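Local coordinates for protein signal recognition particle subunit SRP68 (Chaetomium thermophilum, PDB 4P3G) that probably helps build the signal recognition particle, which targets secretory and membrane proteins to the endoplasmic reticulum, by binding the particle's RNA through this domain, at residues Y27-L38 and L78-A89. Residues are numbered along the deposited sequence; the frame is centred on the assembly and turned at random.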
loop_
_atom_site.group_PDB
_atom_site.type_symbol
_atom_site.label_atom_id
_atom_site.label_comp_id
_atom_site.label_asym_id
_atom_site.label_seq_id
_atom_site.Cartn_x
_atom_site.Cartn_y
_atom_site.Cartn_z
ATOM N N TYR A 27 -9.935 22.472 25.368
ATOM C CA TYR A 27 -9.995 21.285 26.218
ATOM C C TYR A 27 -10.154 21.656 27.672
ATOM O O TYR A 27 -10.689 20.892 28.467
ATOM C CB TYR A 27 -8.774 20.388 25.993
ATOM C CG TYR A 27 -8.645 20.056 24.536
ATOM C CD1 TYR A 27 -9.582 19.229 23.902
ATOM C CD2 TYR A 27 -7.642 20.628 23.771
ATOM C CE1 TYR A 27 -9.490 18.958 22.550
ATOM C CE2 TYR A 27 -7.536 20.353 22.425
ATOM C CZ TYR A 27 -8.456 19.523 21.828
ATOM O OH TYR A 27 -8.322 19.298 20.494
ATOM N N ALA A 28 -9.671 22.828 28.039
ATOM C CA ALA A 28 -9.844 23.266 29.407
ATOM C C ALA A 28 -11.332 23.511 29.626
ATOM O O ALA A 28 -11.876 23.134 30.657
ATOM C CB ALA A 28 -9.035 24.481 29.681
ATOM N N THR A 29 -11.996 24.080 28.621
ATOM C CA THR A 29 -13.435 24.355 28.682
ATOM C C THR A 29 -14.267 23.094 28.794
ATOM O O THR A 29 -15.177 23.005 29.605
ATOM C CB THR A 29 -13.921 25.053 27.393
ATOM O OG1 THR A 29 -13.125 26.213 27.130
ATOM C CG2 THR A 29 -15.393 25.421 27.485
ATOM N N TYR A 30 -13.900 22.108 27.989
ATOM C CA TYR A 30 -14.605 20.840 27.894
ATOM C C TYR A 30 -14.637 20.171 29.236
ATOM O O TYR A 30 -15.688 19.775 29.740
ATOM C CB TYR A 30 -13.874 19.935 26.877
ATOM C CG TYR A 30 -14.562 18.621 26.534
ATOM C CD1 TYR A 30 -15.942 18.534 26.424
ATOM C CD2 TYR A 30 -13.821 17.483 26.283
ATOM C CE1 TYR A 30 -16.556 17.347 26.095
ATOM C CE2 TYR A 30 -14.426 16.295 25.962
ATOM C CZ TYR A 30 -15.797 16.234 25.867
ATOM O OH TYR A 30 -16.396 15.042 25.537
ATOM N N ARG A 31 -13.455 20.105 29.820
ATOM C CA ARG A 31 -13.229 19.455 31.083
ATOM C C ARG A 31 -14.117 20.029 32.186
ATOM O O ARG A 31 -14.663 19.286 33.011
ATOM C CB ARG A 31 -11.760 19.601 31.411
ATOM C CG ARG A 31 -11.328 18.913 32.635
ATOM C CD ARG A 31 -9.883 19.216 32.785
ATOM N NE ARG A 31 -9.365 18.800 34.069
ATOM C CZ ARG A 31 -8.220 19.246 34.548
ATOM N NH1 ARG A 31 -7.525 20.122 33.832
ATOM N NH2 ARG A 31 -7.789 18.836 35.733
ATOM N N THR A 32 -14.265 21.355 32.189
ATOM C CA THR A 32 -15.156 22.012 33.126
ATOM C C THR A 32 -16.573 21.558 32.814
ATOM O O THR A 32 -17.278 21.060 33.688
ATOM C CB THR A 32 -15.082 23.572 33.036
ATOM O OG1 THR A 32 -13.835 24.046 33.557
ATOM C CG2 THR A 32 -16.199 24.205 33.823
ATOM N N GLN A 33 -16.968 21.695 31.550
ATOM C CA GLN A 33 -18.323 21.366 31.131
ATOM C C GLN A 33 -18.666 19.944 31.509
ATOM O O GLN A 33 -19.713 19.684 32.070
ATOM C CB GLN A 33 -18.475 21.539 29.620
ATOM C CG GLN A 33 -18.327 22.974 29.130
ATOM C CD GLN A 33 -18.671 23.138 27.658
ATOM O OE1 GLN A 33 -18.932 22.156 26.957
ATOM N NE2 GLN A 33 -18.668 24.381 27.183
ATOM N N LEU A 34 -17.743 19.033 31.250
ATOM C CA LEU A 34 -17.938 17.632 31.584
ATOM C C LEU A 34 -18.116 17.400 33.084
ATOM O O LEU A 34 -18.934 16.593 33.500
ATOM C CB LEU A 34 -16.766 16.804 31.062
ATOM C CG LEU A 34 -16.666 16.583 29.549
ATOM C CD1 LEU A 34 -15.336 15.943 29.210
ATOM C CD2 LEU A 34 -17.807 15.724 29.034
ATOM N N SER A 35 -17.334 18.100 33.892
ATOM C CA SER A 35 -17.393 17.963 35.344
ATOM C C SER A 35 -18.744 18.369 35.915
ATOM O O SER A 35 -19.207 17.800 36.899
ATOM C CB SER A 35 -16.299 18.819 35.970
ATOM O OG SER A 35 -15.047 18.529 35.368
ATOM N N GLY A 36 -19.367 19.359 35.289
ATOM C CA GLY A 36 -20.695 19.799 35.673
ATOM C C GLY A 36 -21.745 18.770 35.311
ATOM O O GLY A 36 -22.638 18.461 36.086
ATOM N N LYS A 37 -21.644 18.251 34.100
ATOM C CA LYS A 37 -22.594 17.270 33.615
ATOM C C LYS A 37 -22.444 15.943 34.348
ATOM O O LYS A 37 -23.439 15.260 34.610
ATOM C CB LYS A 37 -22.421 17.108 32.119
ATOM C CG LYS A 37 -22.631 18.423 31.381
ATOM C CD LYS A 37 -23.216 18.182 30.023
ATOM C CE LYS A 37 -22.536 19.034 28.978
ATOM N NZ LYS A 37 -22.538 18.308 27.669
ATOM N N LEU A 38 -21.213 15.584 34.699
ATOM C CA LEU A 38 -20.979 14.356 35.448
ATOM C C LEU A 38 -21.677 14.449 36.793
ATOM O O LEU A 38 -22.250 13.474 37.289
ATOM C CB LEU A 38 -19.488 14.147 35.695
ATOM C CG LEU A 38 -19.072 12.755 36.168
ATOM C CD1 LEU A 38 -19.563 11.694 35.199
ATOM C CD2 LEU A 38 -17.573 12.660 36.341
ATOM N N LEU A 78 -19.227 10.349 30.162
ATOM C CA LEU A 78 -18.761 11.586 30.785
ATOM C C LEU A 78 -17.491 11.291 31.568
ATOM O O LEU A 78 -16.551 12.094 31.595
ATOM C CB LEU A 78 -19.831 12.173 31.707
ATOM C CG LEU A 78 -21.083 12.613 30.938
ATOM C CD1 LEU A 78 -22.217 13.116 31.852
ATOM C CD2 LEU A 78 -20.735 13.635 29.870
ATOM N N THR A 79 -17.467 10.133 32.209
ATOM C CA THR A 79 -16.314 9.766 32.995
ATOM C C THR A 79 -15.098 9.598 32.121
ATOM O O THR A 79 -14.050 10.163 32.401
ATOM C CB THR A 79 -16.571 8.480 33.776
ATOM O OG1 THR A 79 -17.766 8.635 34.558
ATOM C CG2 THR A 79 -15.419 8.207 34.705
ATOM N N ALA A 80 -15.255 8.843 31.042
ATOM C CA ALA A 80 -14.161 8.578 30.109
ATOM C C ALA A 80 -13.746 9.860 29.391
ATOM O O ALA A 80 -12.545 10.156 29.245
ATOM C CB ALA A 80 -14.570 7.511 29.115
ATOM N N GLU A 81 -14.745 10.609 28.938
ATOM C CA GLU A 81 -14.483 11.833 28.203
ATOM C C GLU A 81 -13.741 12.869 29.052
ATOM O O GLU A 81 -12.972 13.676 28.526
ATOM C CB GLU A 81 -15.784 12.428 27.667
ATOM C CG GLU A 81 -16.247 11.791 26.386
ATOM C CD GLU A 81 -15.283 12.021 25.244
ATOM O OE1 GLU A 81 -15.304 13.145 24.693
ATOM O OE2 GLU A 81 -14.494 11.093 24.916
ATOM N N ARG A 82 -13.985 12.870 30.359
ATOM C CA ARG A 82 -13.314 13.834 31.223
ATOM C C ARG A 82 -11.797 13.550 31.291
ATOM O O ARG A 82 -10.980 14.456 31.164
ATOM C CB ARG A 82 -13.947 13.845 32.622
ATOM C CG ARG A 82 -13.519 15.038 33.477
ATOM C CD ARG A 82 -14.257 15.083 34.800
ATOM N NE ARG A 82 -13.768 14.031 35.680
ATOM C CZ ARG A 82 -14.071 13.921 36.967
ATOM N NH1 ARG A 82 -14.899 14.790 37.537
ATOM N NH2 ARG A 82 -13.567 12.919 37.676
ATOM N N ALA A 83 -11.422 12.284 31.402
ATOM C CA ALA A 83 -10.006 11.906 31.412
ATOM C C ALA A 83 -9.339 12.288 30.100
ATOM O O ALA A 83 -8.169 12.655 30.071
ATOM C CB ALA A 83 -9.851 10.414 31.660
ATOM N N TRP A 84 -10.086 12.137 29.013
ATOM C CA TRP A 84 -9.614 12.486 27.696
ATOM C C TRP A 84 -9.323 13.985 27.639
ATOM O O TRP A 84 -8.294 14.426 27.092
ATOM C CB TRP A 84 -10.667 12.117 26.659
ATOM C CG TRP A 84 -10.231 12.373 25.258
ATOM C CD1 TRP A 84 -9.444 11.562 24.491
ATOM C CD2 TRP A 84 -10.526 13.528 24.458
ATOM N NE1 TRP A 84 -9.235 12.142 23.263
ATOM C CE2 TRP A 84 -9.897 13.343 23.214
ATOM C CE3 TRP A 84 -11.258 14.699 24.677
ATOM C CZ2 TRP A 84 -9.968 14.285 22.195
ATOM C CZ3 TRP A 84 -11.344 15.640 23.651
ATOM C CH2 TRP A 84 -10.701 15.424 22.431
ATOM N N ALA A 85 -10.241 14.767 28.205
ATOM C CA ALA A 85 -10.142 16.224 28.193
ATOM C C ALA A 85 -8.897 16.663 28.958
ATOM O O ALA A 85 -8.116 17.517 28.516
ATOM C CB ALA A 85 -11.377 16.821 28.830
ATOM N N HIS A 86 -8.707 16.042 30.110
ATOM C CA HIS A 86 -7.591 16.368 30.965
ATOM C C HIS A 86 -6.295 16.061 30.207
ATOM O O HIS A 86 -5.350 16.853 30.211
ATOM C CB HIS A 86 -7.716 15.611 32.292
ATOM C CG HIS A 86 -6.715 16.018 33.321
ATOM N ND1 HIS A 86 -5.882 17.106 33.171
ATOM C CD2 HIS A 86 -6.387 15.458 34.514
ATOM C CE1 HIS A 86 -5.080 17.193 34.216
ATOM N NE2 HIS A 86 -5.366 16.202 35.045
ATOM N N ALA A 87 -6.261 14.910 29.547
ATOM C CA ALA A 87 -5.090 14.517 28.780
ATOM C C ALA A 87 -4.858 15.485 27.622
ATOM O O ALA A 87 -3.721 15.891 27.378
ATOM C CB ALA A 87 -5.233 13.116 28.279
HETATM N N MSE A 88 -5.926 15.887 26.934
HETATM C CA MSE A 88 -5.780 16.769 25.774
HETATM C C MSE A 88 -5.392 18.175 26.164
HETATM O O MSE A 88 -4.722 18.873 25.402
HETATM C CB MSE A 88 -7.059 16.825 24.945
HETATM C CG MSE A 88 -7.353 15.572 24.126
HETATM SE SE MSE A 88 -5.933 14.973 22.935
HETATM C CE MSE A 88 -5.039 13.632 24.051
ATOM N N ALA A 89 -5.829 18.588 27.352
ATOM C CA ALA A 89 -5.511 19.908 27.878
ATOM C C ALA A 89 -4.034 20.062 28.234
ATOM O O ALA A 89 -3.434 21.095 27.938
ATOM C CB ALA A 89 -6.371 20.208 29.081
#
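Leu34 and Ala85 interlock knobs-into-holes where helices 27-44 and 71-93 of the all-helical, tetratricopeptide-like RNA-binding domain pack antiparallel, their local axes 8.3 Å apart. Leu34, whose branched end suits a hole, enters the one formed by Leu78, Glu81, Arg82 and Ala85, while the small methyl of Ala85 lets the backbones close in and sits among Tyr27, Tyr30, Arg31 and Leu34. At one end of the interface Leu38 CD1 lies 3.5 Å from Leu78 CB, the two side chains running antiparallel alongside one another.

Tyr27, Trp84 and Met88 meet at the other end. Met88, a selenomethionine, sets CB over one face of the Tyr27 ring in a CH-pi contact, and Tyr27 CE1 reaches Trp84 CH2 at 3.7 Å.

Polar contacts flank this apolar seam. Tyr30 OH, modelled 2.3 Å from Glu81 OE1, donates a hydrogen bond whose length is doubtful, being too short to take literally; Arg18 forms a salt bridge with the same oxygen and Tyr145 bonds OE2, so helices 10-21 and 136-156 help satisfy the buried carboxylate. On the more exposed flank, Arg31's extended aliphatic chain spans the gap, and its flat guanidinium matches the flat His86 imidazole, planes 15° apart, with NH2 over the ring centre.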